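Local coordinates for uncharacterized protein (Sinorhizobium meliloti, PDB 3U5R), which is of unknown function but belongs to the AhpC/TSA family of thioredoxin-fold proteins, and so is possibly an antioxidant oxidoreductase, at residues Ser59-Val64 with Ala184-Lys189; His159-Asp164 with Thr194-Ile199. All coordinates share one frame; numbering follows the deposited sequence.

Interaction 1. Residues Ser59-Val64 with Ala184-Lys189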
# COMPACT_ATOMS: atom_id res chain seq x y z
N SER A 59 9.64 8.46 -10.51
CA SER A 59 10.02 7.15 -10.03
C SER A 59 9.53 6.08 -11.00
O SER A 59 8.33 6.00 -11.24
CB SER A 59 9.46 6.87 -8.64
OG SER A 59 9.89 7.85 -7.72
N PRO A 60 10.44 5.25 -11.56
CA PRO A 60 9.98 4.20 -12.51
C PRO A 60 9.06 3.18 -11.86
O PRO A 60 8.15 2.65 -12.54
CB PRO A 60 11.30 3.55 -13.01
CG PRO A 60 12.36 3.94 -11.86
CD PRO A 60 11.91 5.33 -11.45
N ALA A 61 9.21 2.89 -10.55
CA ALA A 61 8.22 2.02 -9.91
C ALA A 61 7.40 2.76 -8.88
O ALA A 61 7.96 3.57 -8.10
CB ALA A 61 8.90 0.74 -9.25
N LEU A 62 6.10 2.42 -8.79
CA LEU A 62 5.23 3.08 -7.82
C LEU A 62 4.39 2.04 -7.11
O LEU A 62 3.65 1.24 -7.77
CB LEU A 62 4.34 4.16 -8.48
CG LEU A 62 3.15 4.61 -7.59
CD1 LEU A 62 3.69 5.58 -6.50
CD2 LEU A 62 2.05 5.34 -8.40
N LEU A 63 4.53 1.99 -5.77
CA LEU A 63 3.71 1.12 -4.97
C LEU A 63 2.58 1.94 -4.29
O LEU A 63 2.88 2.94 -3.59
CB LEU A 63 4.55 0.40 -3.91
CG LEU A 63 3.79 -0.50 -2.94
CD1 LEU A 63 3.12 -1.64 -3.68
CD2 LEU A 63 4.72 -1.03 -1.85
N VAL A 64 1.32 1.52 -4.45
CA VAL A 64 0.22 2.15 -3.77
C VAL A 64 -0.27 1.10 -2.79
O VAL A 64 -0.61 -0.03 -3.20
CB VAL A 64 -0.92 2.54 -4.72
CG1 VAL A 64 -2.10 3.20 -3.90
CG2 VAL A 64 -0.40 3.50 -5.80
N ALA A 184 12.46 -6.74 -10.31
CA ALA A 184 12.14 -7.06 -11.67
C ALA A 184 11.76 -5.76 -12.40
O ALA A 184 12.25 -5.48 -13.52
CB ALA A 184 10.93 -8.03 -11.71
N VAL A 185 10.84 -4.98 -11.83
CA VAL A 185 10.44 -3.72 -12.50
C VAL A 185 11.66 -2.80 -12.68
O VAL A 185 11.88 -2.21 -13.77
CB VAL A 185 9.34 -2.89 -11.74
CG1 VAL A 185 9.15 -1.49 -12.40
CG2 VAL A 185 8.00 -3.66 -11.67
N LEU A 186 12.44 -2.60 -11.62
CA LEU A 186 13.50 -1.62 -11.69
C LEU A 186 14.58 -2.10 -12.72
O LEU A 186 15.19 -1.27 -13.36
CB LEU A 186 14.16 -1.39 -10.32
CG LEU A 186 13.31 -0.65 -9.27
CD1 LEU A 186 14.24 -0.45 -8.06
CD2 LEU A 186 12.78 0.68 -9.87
N LYS A 187 14.79 -3.43 -12.84
CA LYS A 187 15.75 -3.95 -13.82
C LYS A 187 15.14 -4.10 -15.22
O LYS A 187 15.78 -4.67 -16.09
CB LYS A 187 16.30 -5.34 -13.45
CG LYS A 187 17.05 -5.51 -12.13
CD LYS A 187 17.76 -6.90 -12.14
CE LYS A 187 17.47 -7.78 -10.89
NZ LYS A 187 18.05 -7.20 -9.63
N GLY A 188 13.92 -3.62 -15.43
CA GLY A 188 13.24 -3.80 -16.69
C GLY A 188 12.85 -5.24 -17.03
O GLY A 188 12.66 -5.53 -18.20
N LYS A 189 12.73 -6.13 -16.04
CA LYS A 189 12.35 -7.53 -16.30
C LYS A 189 10.88 -7.82 -16.00
O LYS A 189 10.16 -6.96 -15.47
CB LYS A 189 13.19 -8.48 -15.50
CG LYS A 189 14.66 -8.30 -15.71
CD LYS A 189 15.38 -9.60 -15.42
CE LYS A 189 16.78 -9.60 -16.03
NZ LYS A 189 17.71 -10.19 -15.02

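Interaction 2. Residues His159-Asp164 with Thr194-Ile199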
# COMPACT_ATOMS: atom_id res chain seq x y z
N HIS A 159 0.07 -7.43 -7.89
CA HIS A 159 -1.04 -7.19 -7.00
C HIS A 159 -1.10 -8.40 -6.10
O HIS A 159 -1.43 -9.50 -6.52
CB HIS A 159 -2.37 -6.92 -7.76
CG HIS A 159 -3.54 -6.70 -6.86
ND1 HIS A 159 -3.46 -5.94 -5.71
CD2 HIS A 159 -4.80 -7.20 -6.88
CE1 HIS A 159 -4.62 -5.94 -5.09
NE2 HIS A 159 -5.45 -6.69 -5.79
N GLY A 160 -0.70 -8.24 -4.85
CA GLY A 160 -0.78 -9.40 -3.94
C GLY A 160 0.00 -9.17 -2.65
O GLY A 160 0.25 -8.03 -2.25
N GLN A 161 0.32 -10.27 -2.00
CA GLN A 161 0.92 -10.31 -0.66
C GLN A 161 2.30 -9.65 -0.62
O GLN A 161 3.12 -9.60 -1.61
CB GLN A 161 0.97 -11.79 -0.17
CG GLN A 161 2.12 -12.62 -0.81
CD GLN A 161 2.12 -14.08 -0.30
OE1 GLN A 161 1.22 -14.48 0.41
NE2 GLN A 161 3.09 -14.84 -0.68
N PHE A 162 2.63 -9.13 0.54
CA PHE A 162 3.99 -8.57 0.77
C PHE A 162 4.97 -9.76 0.78
O PHE A 162 6.13 -9.72 0.24
CB PHE A 162 3.91 -7.83 2.14
CG PHE A 162 5.15 -7.10 2.55
CD1 PHE A 162 5.65 -6.05 1.79
CD2 PHE A 162 5.79 -7.43 3.77
CE1 PHE A 162 6.82 -5.34 2.20
CE2 PHE A 162 6.95 -6.75 4.22
CZ PHE A 162 7.47 -5.67 3.44
N ASP A 163 4.52 -10.84 1.43
CA ASP A 163 5.27 -12.11 1.46
C ASP A 163 4.35 -13.11 2.14
O ASP A 163 3.17 -12.79 2.38
CB ASP A 163 6.55 -11.96 2.29
CG ASP A 163 6.25 -11.40 3.73
OD1 ASP A 163 5.10 -11.59 4.25
OD2 ASP A 163 7.16 -10.78 4.34
N ASP A 164 4.87 -14.27 2.52
CA ASP A 164 4.03 -15.41 2.96
C ASP A 164 3.66 -15.28 4.47
O ASP A 164 2.93 -16.14 5.01
CB ASP A 164 4.77 -16.78 2.76
CG ASP A 164 4.89 -17.26 1.27
OD1 ASP A 164 3.92 -17.05 0.49
OD2 ASP A 164 5.94 -17.95 0.89
N THR A 194 3.30 -15.93 -10.37
CA THR A 194 2.63 -16.34 -9.13
C THR A 194 2.44 -15.12 -8.26
O THR A 194 3.44 -14.59 -7.69
CB THR A 194 3.51 -17.31 -8.30
OG1 THR A 194 3.78 -18.43 -9.11
CG2 THR A 194 2.81 -17.80 -6.90
N GLN A 195 1.19 -14.65 -8.16
CA GLN A 195 0.90 -13.56 -7.26
C GLN A 195 -0.18 -14.01 -6.29
O GLN A 195 -1.38 -13.99 -6.58
CB GLN A 195 0.51 -12.26 -8.00
CG GLN A 195 1.47 -11.97 -9.16
CD GLN A 195 1.32 -10.60 -9.79
OE1 GLN A 195 0.41 -9.84 -9.47
NE2 GLN A 195 2.21 -10.28 -10.73
N VAL A 196 0.24 -14.32 -5.08
CA VAL A 196 -0.75 -14.74 -4.06
C VAL A 196 -1.52 -13.54 -3.55
O VAL A 196 -0.90 -12.54 -3.19
CB VAL A 196 -0.02 -15.42 -2.92
CG1 VAL A 196 -1.04 -15.87 -1.81
CG2 VAL A 196 0.90 -16.61 -3.52
N PRO A 197 -2.84 -13.64 -3.45
CA PRO A 197 -3.62 -12.50 -2.97
C PRO A 197 -3.25 -12.14 -1.51
O PRO A 197 -2.98 -13.04 -0.73
CB PRO A 197 -5.08 -12.99 -3.02
CG PRO A 197 -5.06 -14.21 -4.00
CD PRO A 197 -3.67 -14.78 -3.96
N SER A 198 -3.27 -10.84 -1.14
CA SER A 198 -3.02 -10.55 0.26
C SER A 198 -4.30 -10.86 1.01
O SER A 198 -5.38 -10.97 0.42
CB SER A 198 -2.64 -9.07 0.48
OG SER A 198 -3.67 -8.24 -0.03
N ILE A 199 -4.17 -10.96 2.32
CA ILE A 199 -5.28 -11.18 3.22
C ILE A 199 -5.21 -10.12 4.25
O ILE A 199 -4.11 -9.80 4.73
CB ILE A 199 -5.07 -12.48 3.97
CG1 ILE A 199 -5.02 -13.63 2.96
CG2 ILE A 199 -6.24 -12.70 5.04
CD1 ILE A 199 -6.38 -14.10 2.50
O HOH W 1 -3.06 -11.31 -6.23
O HOH W 2 -2.79 -6.80 -2.37

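Interaction 1. Residues Ser59-Val64 with Ala184-Lys189
The methyl of Ala-61 rests against two side chains of the last helical turn, Val-185 and Leu-186, and with Val-185 it forms the more buried side of this small contact. Its CB lies 3.9 Å from Val-185 CG1 and just as far from CD2 of Leu-186, with no polar atom joining the two segments. The valine reaches the strand with one branch: CG1 stands anti to the backbone N (chi1 171°) and is the methyl that meets the alanine. Leu-186 starts off less well aimed, but its end swings inward, and CD2 is the branch that does the touching. That same methyl comes 3.8 Å from Pro-60 CG, the proline ring and the leucine chain running at a slant to each other.

Inward, the packing continues: Leu-149 and Val-191 lie against Val-185, Leu-93 lies against Ala-61, and Tyr-88 of helix 78-88 covers part of Leu-186. Outward it thins quickly. Pro-60 and Leu-186, both partly exposed, make the looser, solvent-facing side, and beyond them the chain turns into solvent through Lys-187, Gly-188 and Lys-189. Gly-188, at positive phi, ends the helix in a Schellman motif, with Lys-189 N bonded to Ala-184 O at 2.6 Å and Gly-188 N to Val-185 O. The whole is the C-terminal end of helix 176-186 packed against the start of a central strand of the mixed sheet, a helix-on-sheet layer of the thioredoxin fold.

Interaction 2. Residues His159-Asp164 with Thr194-Ile199
Gln-161 and Val-196 meet through both backbone and side chain. The amide N of Gln-161 donates to Val-196 O at 2.8 Å, almost in line with the carbonyl (C=O...N 172°). With CG turned between the backbone N and the carbonyl carbon (chi1 77°), the glutamine carries its extended chain across the valine, and its OE1 comes 3.5 Å from Val-196 CG1. The amide end is gripped at both atoms: NE2 gives a bond of 2.6 Å to Asp-164 OD1, reached from above the carboxylate plane, and another to Asp-177, while OE1 accepts from Arg-166. A leucine here would probably cost Asp-164, Asp-177 and Arg-166 their shared amide partner, leaving their charged groups less firmly placed.

At the other end the side-chain amide of Gln-195 pairs with the backbone of the edge strand much as a neighbouring strand would. Its OE1 accepts from His-159 N at 2.9 Å, with the donor 40° above the amide plane, and its NE2 donates to Val-157 O. One water gives its protons to His-159 O and Gln-195 O. Ser-198 OG accepts from a second water and is bonded to Pro-145 O; His-159 ND1 pairs with Phe-147 O. Between these ends Gly-160 CA passes 3.2 Å from Val-196 O, where a side chain would clash. The loop from helix 176-186 thus runs past the end of edge strand 156-160 and leads into strand 199-202.

How the interactions relate
Interactions 1 and 2 sit at separate places on the same mixed sheet, their centres about 17 Å apart and their nearest atoms about 6 Å apart, without touching. Interaction 1 belongs to a central strand, 61-66; interaction 2 to the outermost strand, 156-160; strand 146-150 lies between them. It also links them through side chains and backbone: Leu-149 packs on Val-185 in the first contact, and Phe-147 holds His-159 in the second. Along the chain the segments alternate, since helix 176-186 follows strand 156-160, ends in interaction 1 and sends its chain on to interaction 2. No ligand or catalytic residue is identified at either contact.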